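Local atomic coordinates of molybdopterin biosynthesis Mog protein (Mycobacterium tuberculosis, PDB entry 2G4R), a protein that probably binds molybdopterin and takes part in biosynthesis of the molybdenum cofactor. Residues Asp64-Ser69 with Thr123-Leu128; Gly94-Ile99 with Gly115-Ala120; Val11-Ala16 with Val45-Pro50. All blocks are in the same frame, centred on the assembly; numbering follows the deposited sequence.

Contact 1: Asp64-Ser69 with Thr123-Leu128; sequences DVIITS and TLIINL
I66 lays its CD1 methyl over CG2 of T123, 3.6 Å away, and its side chain also runs beside that of I125, pointing the same way, with the two CD1 atoms 4.0 Å apart. The backbones beneath are neighbouring parallel strands at the middle of the mixed sheet of this alpha/beta MogA fold: strands 65-69 and 123-128 run 12° from parallel, with axes 4.6 Å apart at closest approach. Five N-H to O=C bonds join them, from D64 O to L128 N, and that from I66 N to L124 O is short at 2.7 Å. On the face bearing V65, I67 and S69, CG2 of I67 meets CD1 of L128 at 3.7 Å; CG2 lies opposite the backbone N because chi1 of I67 is -63°. I67 and L128 both reach L139 of helix 132-143, whereas I66 and T68 pack on L55 of helix 49-60, so helices cover both faces of this pair. Three polar side chains find partners beyond the two segments: T123 OG1 is bonded to V63 O, S69 OG to P129 O and D64 OD2 to S5 N. At the C-terminal end a water bridges the strands, donating to T68 OG1 at 2.7 Å and to L128 O at 2.8 Å.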
loop_
_atom_site.group_PDB
_atom_site.type_symbol
_atom_site.label_atom_id
_atom_site.label_comp_id
_atom_site.label_asym_id
_atom_site.label_seq_id
_atom_site.Cartn_x
_atom_site.Cartn_y
_atom_site.Cartn_z
ATOM N N ASP A 64 -14.640 -18.499 4.535
ATOM C CA ASP A 64 -15.935 -18.815 3.875
ATOM C C ASP A 64 -16.195 -17.907 2.650
ATOM O O ASP A 64 -16.811 -18.350 1.642
ATOM C CB ASP A 64 -17.101 -18.644 4.864
ATOM C CG ASP A 64 -16.974 -19.525 6.114
ATOM O OD1 ASP A 64 -16.655 -20.717 5.995
ATOM O OD2 ASP A 64 -17.155 -18.996 7.223
ATOM N N VAL A 65 -15.767 -16.637 2.743
ATOM C CA VAL A 65 -16.109 -15.671 1.715
ATOM C C VAL A 65 -15.037 -14.630 1.481
ATOM O O VAL A 65 -14.462 -14.038 2.430
ATOM C CB VAL A 65 -17.458 -14.890 2.011
ATOM C CG1 VAL A 65 -17.873 -14.110 0.784
ATOM C CG2 VAL A 65 -18.588 -15.806 2.446
ATOM N N ILE A 66 -14.749 -14.380 0.232
ATOM C CA ILE A 66 -13.889 -13.243 -0.120
ATOM C C ILE A 66 -14.648 -12.267 -1.003
ATOM O O ILE A 66 -15.184 -12.647 -2.066
ATOM C CB ILE A 66 -12.560 -13.668 -0.840
ATOM C CG1 ILE A 66 -11.779 -14.698 -0.048
ATOM C CG2 ILE A 66 -11.729 -12.440 -1.199
ATOM C CD1 ILE A 66 -10.848 -15.520 -0.905
ATOM N N ILE A 67 -14.649 -11.007 -0.574
ATOM C CA ILE A 67 -15.276 -9.931 -1.304
ATOM C C ILE A 67 -14.201 -9.000 -1.824
ATOM O O ILE A 67 -13.405 -8.465 -1.062
ATOM C CB ILE A 67 -16.375 -9.243 -0.488
ATOM C CG1 ILE A 67 -17.489 -10.270 -0.184
ATOM C CG2 ILE A 67 -16.998 -8.102 -1.323
ATOM C CD1 ILE A 67 -18.635 -9.767 0.724
ATOM N N THR A 68 -14.151 -8.855 -3.144
ATOM C CA THR A 68 -13.225 -7.922 -3.775
ATOM C C THR A 68 -13.956 -6.710 -4.345
ATOM O O THR A 68 -15.126 -6.797 -4.808
ATOM C CB THR A 68 -12.345 -8.550 -4.932
ATOM O OG1 THR A 68 -13.118 -8.690 -6.120
ATOM C CG2 THR A 68 -11.702 -9.869 -4.531
ATOM N N SER A 69 -13.244 -5.586 -4.354
ATOM C CA SER A 69 -13.701 -4.378 -4.968
ATOM C C SER A 69 -12.615 -3.696 -5.830
ATOM O O SER A 69 -11.479 -3.470 -5.362
ATOM C CB SER A 69 -14.256 -3.406 -3.916
ATOM O OG SER A 69 -14.620 -2.143 -4.500
ATOM N N THR A 123 -14.305 -21.804 -0.484
ATOM C CA THR A 123 -14.393 -20.362 -0.345
ATOM C C THR A 123 -15.176 -19.732 -1.517
ATOM O O THR A 123 -14.925 -20.004 -2.691
ATOM C CB THR A 123 -12.950 -19.756 -0.323
ATOM O OG1 THR A 123 -12.203 -20.342 0.751
ATOM C CG2 THR A 123 -12.984 -18.286 -0.171
ATOM N N LEU A 124 -16.148 -18.903 -1.176
ATOM C CA LEU A 124 -16.910 -18.221 -2.166
ATOM C C LEU A 124 -16.203 -16.888 -2.391
ATOM O O LEU A 124 -15.868 -16.194 -1.434
ATOM C CB LEU A 124 -18.317 -18.033 -1.708
ATOM C CG LEU A 124 -19.254 -17.103 -2.490
ATOM C CD1 LEU A 124 -19.608 -17.681 -3.854
ATOM C CD2 LEU A 124 -20.496 -16.909 -1.658
ATOM N N ILE A 125 -15.940 -16.575 -3.636
ATOM C CA ILE A 125 -15.296 -15.301 -4.036
ATOM C C ILE A 125 -16.252 -14.494 -4.906
ATOM O O ILE A 125 -16.761 -15.006 -5.900
ATOM C CB ILE A 125 -13.981 -15.494 -4.845
ATOM C CG1 ILE A 125 -13.121 -16.547 -4.166
ATOM C CG2 ILE A 125 -13.288 -14.115 -5.134
ATOM C CD1 ILE A 125 -11.791 -16.630 -4.644
ATOM N N ILE A 126 -16.387 -13.228 -4.548
ATOM C CA ILE A 126 -17.282 -12.230 -5.186
ATOM C C ILE A 126 -16.500 -11.002 -5.675
ATOM O O ILE A 126 -15.903 -10.297 -4.882
ATOM C CB ILE A 126 -18.326 -11.759 -4.171
ATOM C CG1 ILE A 126 -19.013 -12.959 -3.445
ATOM C CG2 ILE A 126 -19.350 -10.823 -4.836
ATOM C CD1 ILE A 126 -19.815 -13.894 -4.374
ATOM N N ASN A 127 -16.471 -10.748 -6.988
ATOM C CA ASN A 127 -15.897 -9.494 -7.485
ATOM C C ASN A 127 -17.012 -8.432 -7.540
ATOM O O ASN A 127 -18.083 -8.677 -8.106
ATOM C CB ASN A 127 -15.294 -9.599 -8.894
ATOM C CG ASN A 127 -14.055 -10.518 -9.016
ATOM O OD1 ASN A 127 -13.282 -10.761 -8.059
ATOM N ND2 ASN A 127 -13.798 -10.911 -10.252
ATOM N N LEU A 128 -16.761 -7.292 -6.921
ATOM C CA LEU A 128 -17.617 -6.110 -7.009
ATOM C C LEU A 128 -16.883 -4.961 -7.694
ATOM O O LEU A 128 -15.657 -4.894 -7.674
ATOM C CB LEU A 128 -18.020 -5.628 -5.645
ATOM C CG LEU A 128 -18.826 -6.558 -4.757
ATOM C CD1 LEU A 128 -19.089 -5.950 -3.436
ATOM C CD2 LEU A 128 -20.098 -6.924 -5.434
HETATM O O HOH W 1 -13.325 -6.513 -7.657
#

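Contact 2: Gly94-Ile99 with Gly115-Ala120; sequences GLADAI and GVCGVA
C117 points its side chain at helix 93-102. Its CB is 4.0 Å from CD2 of L95, and one bond further out SG sits among three residues of the helix. SG of C117 is 3.6 Å from CD1 of I99 and 3.7 Å from CG of L95, while the backbone N of A96 is 3.9 Å away and the A96 methyl is more distant still. The C117 torsion, chi1 -61°, sets SG opposite its own carbonyl carbon, and I99 brings CD1 to it through an extended chain, chi2 163°. No hydrogen bond crosses between the two segments, so the sulfur meets the helix by apolar contact. The helix here lies against the antiparallel part of the mixed sheet of the alpha/beta fold: helix 94-99 and strand 117-120 run at 147° with axes 8.1 Å apart, and strand 117-120 stands between strands 123-128 and 90-91. L95, I99 and C117 all touch I126 of strand 123-128, and L95 and I99 also touch V141 of helix 132-143, which places the sulfur in a layer shared by two helices and the sheet. Nearer the start of the strand, A96 directs its methyl at the backbone leading into it, with CB of A96 3.5 Å from G115 O and 4.0 Å from CA of V116. The polar partner of G115 O is NH2 of R100, which donates a hydrogen bond to it from about one turn further along the helix.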
loop_
_atom_site.group_PDB
_atom_site.type_symbol
_atom_site.label_atom_id
_atom_site.label_comp_id
_atom_site.label_asym_id
_atom_site.label_seq_id
_atom_site.Cartn_x
_atom_site.Cartn_y
_atom_site.Cartn_z
ATOM N N GLY A 94 -24.485 -16.653 -13.067
ATOM C CA GLY A 94 -25.721 -15.944 -12.736
ATOM C C GLY A 94 -25.526 -14.863 -11.671
ATOM O O GLY A 94 -26.183 -13.823 -11.696
ATOM N N LEU A 95 -24.621 -15.110 -10.734
ATOM C CA LEU A 95 -24.397 -14.179 -9.641
ATOM C C LEU A 95 -23.661 -12.940 -10.157
ATOM O O LEU A 95 -24.079 -11.820 -9.834
ATOM C CB LEU A 95 -23.554 -14.828 -8.552
ATOM C CG LEU A 95 -23.326 -14.027 -7.257
ATOM C CD1 LEU A 95 -24.607 -13.400 -6.771
ATOM C CD2 LEU A 95 -22.720 -14.948 -6.169
ATOM N N ALA A 96 -22.602 -13.140 -10.953
ATOM C CA ALA A 96 -21.871 -12.043 -11.594
ATOM C C ALA A 96 -22.806 -11.184 -12.490
ATOM O O ALA A 96 -22.793 -9.973 -12.381
ATOM C CB ALA A 96 -20.694 -12.554 -12.390
ATOM N N ASP A 97 -23.651 -11.836 -13.290
ATOM C CA ASP A 97 -24.633 -11.162 -14.165
ATOM C C ASP A 97 -25.607 -10.327 -13.302
ATOM O O ASP A 97 -25.813 -9.172 -13.569
ATOM C CB ASP A 97 -25.396 -12.192 -15.038
ATOM C CG ASP A 97 -24.488 -12.941 -16.081
ATOM O OD1 ASP A 97 -23.256 -12.688 -16.193
ATOM O OD2 ASP A 97 -25.052 -13.788 -16.816
ATOM N N ALA A 98 -26.152 -10.916 -12.240
ATOM C CA ALA A 98 -27.132 -10.221 -11.377
ATOM C C ALA A 98 -26.469 -9.009 -10.719
ATOM O O ALA A 98 -27.100 -7.985 -10.601
ATOM C CB ALA A 98 -27.714 -11.155 -10.316
ATOM N N ILE A 99 -25.236 -9.166 -10.232
ATOM C CA ILE A 99 -24.453 -8.024 -9.708
ATOM C C ILE A 99 -24.297 -6.903 -10.755
ATOM O O ILE A 99 -24.503 -5.732 -10.419
ATOM C CB ILE A 99 -23.094 -8.467 -9.127
ATOM C CG1 ILE A 99 -23.306 -9.301 -7.832
ATOM C CG2 ILE A 99 -22.171 -7.242 -8.807
ATOM C CD1 ILE A 99 -22.058 -10.129 -7.426
ATOM N N GLY A 115 -16.407 -8.403 -13.662
ATOM C CA GLY A 115 -16.333 -9.175 -12.442
ATOM C C GLY A 115 -16.874 -10.580 -12.649
ATOM O O GLY A 115 -17.798 -10.810 -13.442
ATOM N N VAL A 116 -16.229 -11.496 -11.969
ATOM C CA VAL A 116 -16.714 -12.845 -11.811
ATOM C C VAL A 116 -16.992 -13.119 -10.316
ATOM O O VAL A 116 -16.643 -12.330 -9.421
ATOM C CB VAL A 116 -15.713 -13.858 -12.398
ATOM C CG1 VAL A 116 -15.474 -13.594 -13.842
ATOM C CG2 VAL A 116 -14.365 -13.839 -11.616
ATOM N N CYS A 117 -17.685 -14.203 -10.083
ATOM C CA CYS A 117 -17.870 -14.807 -8.794
ATOM C C CYS A 117 -17.595 -16.287 -9.017
ATOM O O CYS A 117 -17.774 -16.786 -10.121
ATOM C CB CYS A 117 -19.289 -14.672 -8.300
ATOM S SG CYS A 117 -19.921 -12.955 -8.065
ATOM N N GLY A 118 -17.231 -17.003 -7.962
ATOM C CA GLY A 118 -17.054 -18.452 -8.057
ATOM C C GLY A 118 -16.726 -19.077 -6.747
ATOM O O GLY A 118 -16.774 -18.415 -5.679
ATOM N N VAL A 119 -16.369 -20.360 -6.823
ATOM C CA VAL A 119 -15.888 -21.117 -5.688
ATOM C C VAL A 119 -14.457 -21.600 -5.961
ATOM O O VAL A 119 -14.076 -21.966 -7.117
ATOM C CB VAL A 119 -16.844 -22.318 -5.342
ATOM C CG1 VAL A 119 -16.283 -23.144 -4.215
ATOM C CG2 VAL A 119 -18.257 -21.853 -5.015
ATOM N N ALA A 120 -13.642 -21.493 -4.910
ATOM C CA ALA A 120 -12.271 -22.030 -4.854
ATOM C C ALA A 120 -12.145 -22.822 -3.551
ATOM O O ALA A 120 -12.204 -22.244 -2.462
ATOM C CB ALA A 120 -11.263 -20.898 -4.870
#

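Contact 3: Val11-Ala16 with Val45-Pro50; sequences VSSRAA and VADGNP
A16 presses its methyl against the V45-A46 peptide, with CB of A16 3.5 Å from C of V45 and 3.6 Å from N of A46, and this is the closely packed part of the contact. Beside it S12 N donates to V45 O at 2.8 Å, with the donor nearly in line with the carbonyl bond (165°). The contact joins the C-terminal ends of two parallel strands, 6-11 and 43-45, where each chain leaves the sheet of the alpha/beta fold and turns into a helix. S12 N-caps helix 13-16, its OG accepting from A15 N, and G48 holds the corresponding position before helix 49-60. The wetter part is built round S13 and D47. OG of S13 accepts a bond from D47 N at 3.2 Å; one water ties OD2 of D47 to the backbone N of S13, and a second ties OD2 to S13 OG. OD2 of D47 thus accepts from two waters, at 2.6 and 2.8 Å. V11 crosses D47 at about a right angle: CG1 of V11, set opposite the backbone N by chi1 -169°, lies 3.3 Å from OD1 of D47, and a further water sits between that OD1 and V11 O. P26 of the second subunit packs on S13 and A46, bringing a neighbouring chain of the three-chain assembly against this part.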
loop_
_atom_site.group_PDB
_atom_site.type_symbol
_atom_site.label_atom_id
_atom_site.label_comp_id
_atom_site.label_asym_id
_atom_site.label_seq_id
_atom_site.Cartn_x
_atom_site.Cartn_y
_atom_site.Cartn_z
ATOM N N VAL A 11 -8.804 -3.493 -4.505
ATOM C CA VAL A 11 -7.748 -3.402 -5.533
ATOM C C VAL A 11 -7.609 -1.976 -6.058
ATOM O O VAL A 11 -8.456 -1.477 -6.791
ATOM C CB VAL A 11 -8.012 -4.378 -6.719
ATOM C CG1 VAL A 11 -6.761 -4.477 -7.682
ATOM C CG2 VAL A 11 -8.450 -5.784 -6.193
ATOM N N SER A 12 -6.531 -1.316 -5.677
ATOM C CA SER A 12 -6.237 0.009 -6.159
ATOM C C SER A 12 -4.767 0.272 -5.863
ATOM O O SER A 12 -4.324 0.263 -4.699
ATOM C CB SER A 12 -7.100 1.047 -5.440
ATOM O OG SER A 12 -6.628 2.379 -5.679
ATOM N N SER A 13 -4.007 0.506 -6.910
ATOM C CA SER A 13 -2.569 0.722 -6.731
ATOM C C SER A 13 -2.319 2.016 -5.961
ATOM O O SER A 13 -1.496 2.031 -5.024
ATOM C CB SER A 13 -1.852 0.715 -8.080
ATOM O OG SER A 13 -1.928 -0.576 -8.683
ATOM N N ARG A 14 -3.063 3.076 -6.279
ATOM C CA ARG A 14 -2.943 4.331 -5.496
ATOM C C ARG A 14 -3.321 4.155 -4.049
ATOM O O ARG A 14 -2.584 4.576 -3.148
ATOM C CB ARG A 14 -3.811 5.445 -6.080
ATOM C CG ARG A 14 -3.297 5.938 -7.445
ATOM C CD ARG A 14 -4.360 6.749 -8.187
ATOM N NE ARG A 14 -4.014 6.956 -9.594
ATOM C CZ ARG A 14 -3.707 8.124 -10.184
ATOM N NH1 ARG A 14 -3.675 9.292 -9.522
ATOM N NH2 ARG A 14 -3.433 8.123 -11.489
ATOM N N ALA A 15 -4.472 3.530 -3.809
ATOM C CA ALA A 15 -4.921 3.357 -2.399
ATOM C C ALA A 15 -3.965 2.455 -1.624
ATOM O O ALA A 15 -3.651 2.705 -0.447
ATOM C CB ALA A 15 -6.345 2.840 -2.335
ATOM N N ALA A 16 -3.441 1.439 -2.297
ATOM C CA ALA A 16 -2.552 0.470 -1.646
ATOM C C ALA A 16 -1.210 1.141 -1.216
ATOM O O ALA A 16 -0.607 0.788 -0.200
ATOM C CB ALA A 16 -2.300 -0.710 -2.599
ATOM N N VAL A 45 -4.721 -3.630 -1.986
ATOM C CA VAL A 45 -3.575 -4.130 -2.761
ATOM C C VAL A 45 -3.575 -3.519 -4.170
ATOM O O VAL A 45 -4.606 -3.031 -4.660
ATOM C CB VAL A 45 -3.545 -5.699 -2.901
ATOM C CG1 VAL A 45 -3.581 -6.378 -1.577
ATOM C CG2 VAL A 45 -4.732 -6.224 -3.776
ATOM N N ALA A 46 -2.401 -3.518 -4.814
ATOM C CA ALA A 46 -2.270 -3.017 -6.185
ATOM C C ALA A 46 -2.882 -3.987 -7.188
ATOM O O ALA A 46 -3.082 -5.187 -6.882
ATOM C CB ALA A 46 -0.797 -2.753 -6.552
ATOM N N ASP A 47 -3.154 -3.463 -8.380
ATOM C CA ASP A 47 -3.662 -4.268 -9.495
ATOM C C ASP A 47 -2.585 -5.296 -9.840
ATOM O O ASP A 47 -1.420 -5.053 -9.648
ATOM C CB ASP A 47 -3.837 -3.432 -10.759
ATOM C CG ASP A 47 -4.965 -2.445 -10.693
ATOM O OD1 ASP A 47 -6.157 -2.791 -10.473
ATOM O OD2 ASP A 47 -4.664 -1.265 -10.967
ATOM N N GLY A 48 -2.972 -6.462 -10.293
ATOM C CA GLY A 48 -1.979 -7.426 -10.766
ATOM C C GLY A 48 -1.651 -8.525 -9.798
ATOM O O GLY A 48 -2.522 -9.042 -9.086
ATOM N N ASN A 49 -0.386 -8.902 -9.799
ATOM C CA ASN A 49 0.055 -10.014 -8.993
ATOM C C ASN A 49 -0.406 -9.953 -7.538
ATOM O O ASN A 49 -0.761 -11.002 -6.978
ATOM C CB ASN A 49 1.567 -10.236 -9.115
ATOM C CG ASN A 49 1.987 -10.891 -10.474
ATOM O OD1 ASN A 49 1.206 -11.572 -11.153
ATOM N ND2 ASN A 49 3.251 -10.683 -10.838
ATOM N N PRO A 50 -0.365 -8.762 -6.900
ATOM C CA PRO A 50 -0.825 -8.626 -5.491
ATOM C C PRO A 50 -2.262 -9.106 -5.278
ATOM O O PRO A 50 -2.577 -9.573 -4.172
ATOM C CB PRO A 50 -0.700 -7.122 -5.232
ATOM C CG PRO A 50 0.416 -6.722 -6.177
ATOM C CD PRO A 50 0.175 -7.483 -7.403
HETATM O O HOH W 2 -8.073 -1.121 -9.686
HETATM O O HOH W 3 -5.346 0.969 -9.788
HETATM O O HOH W 4 -2.144 -0.250 -11.641
#

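Contacts 1 and 2 are about 9 Å apart between centres and share the sheet: strands 123-128 and 117-120 are antiparallel neighbours, probably hydrogen-bonded through I125 N to G118 O and N127 N to V116 O. The centres of contacts 3 and 1 are about 16 Å apart, and V11 N probably donates to S69 O, because strand 6-11 stands beside strand 65-69. Contacts 2 and 3, centred about 21 Å apart, fall on opposite sides of the chain's centre and do not touch. Along the chain contact 3 closes first; contact 1 then opens, and both segments of contact 2 come before its second strand. Together they sample the parallel and antiparallel parts of one sheet, within the probable molybdopterin-binding domain.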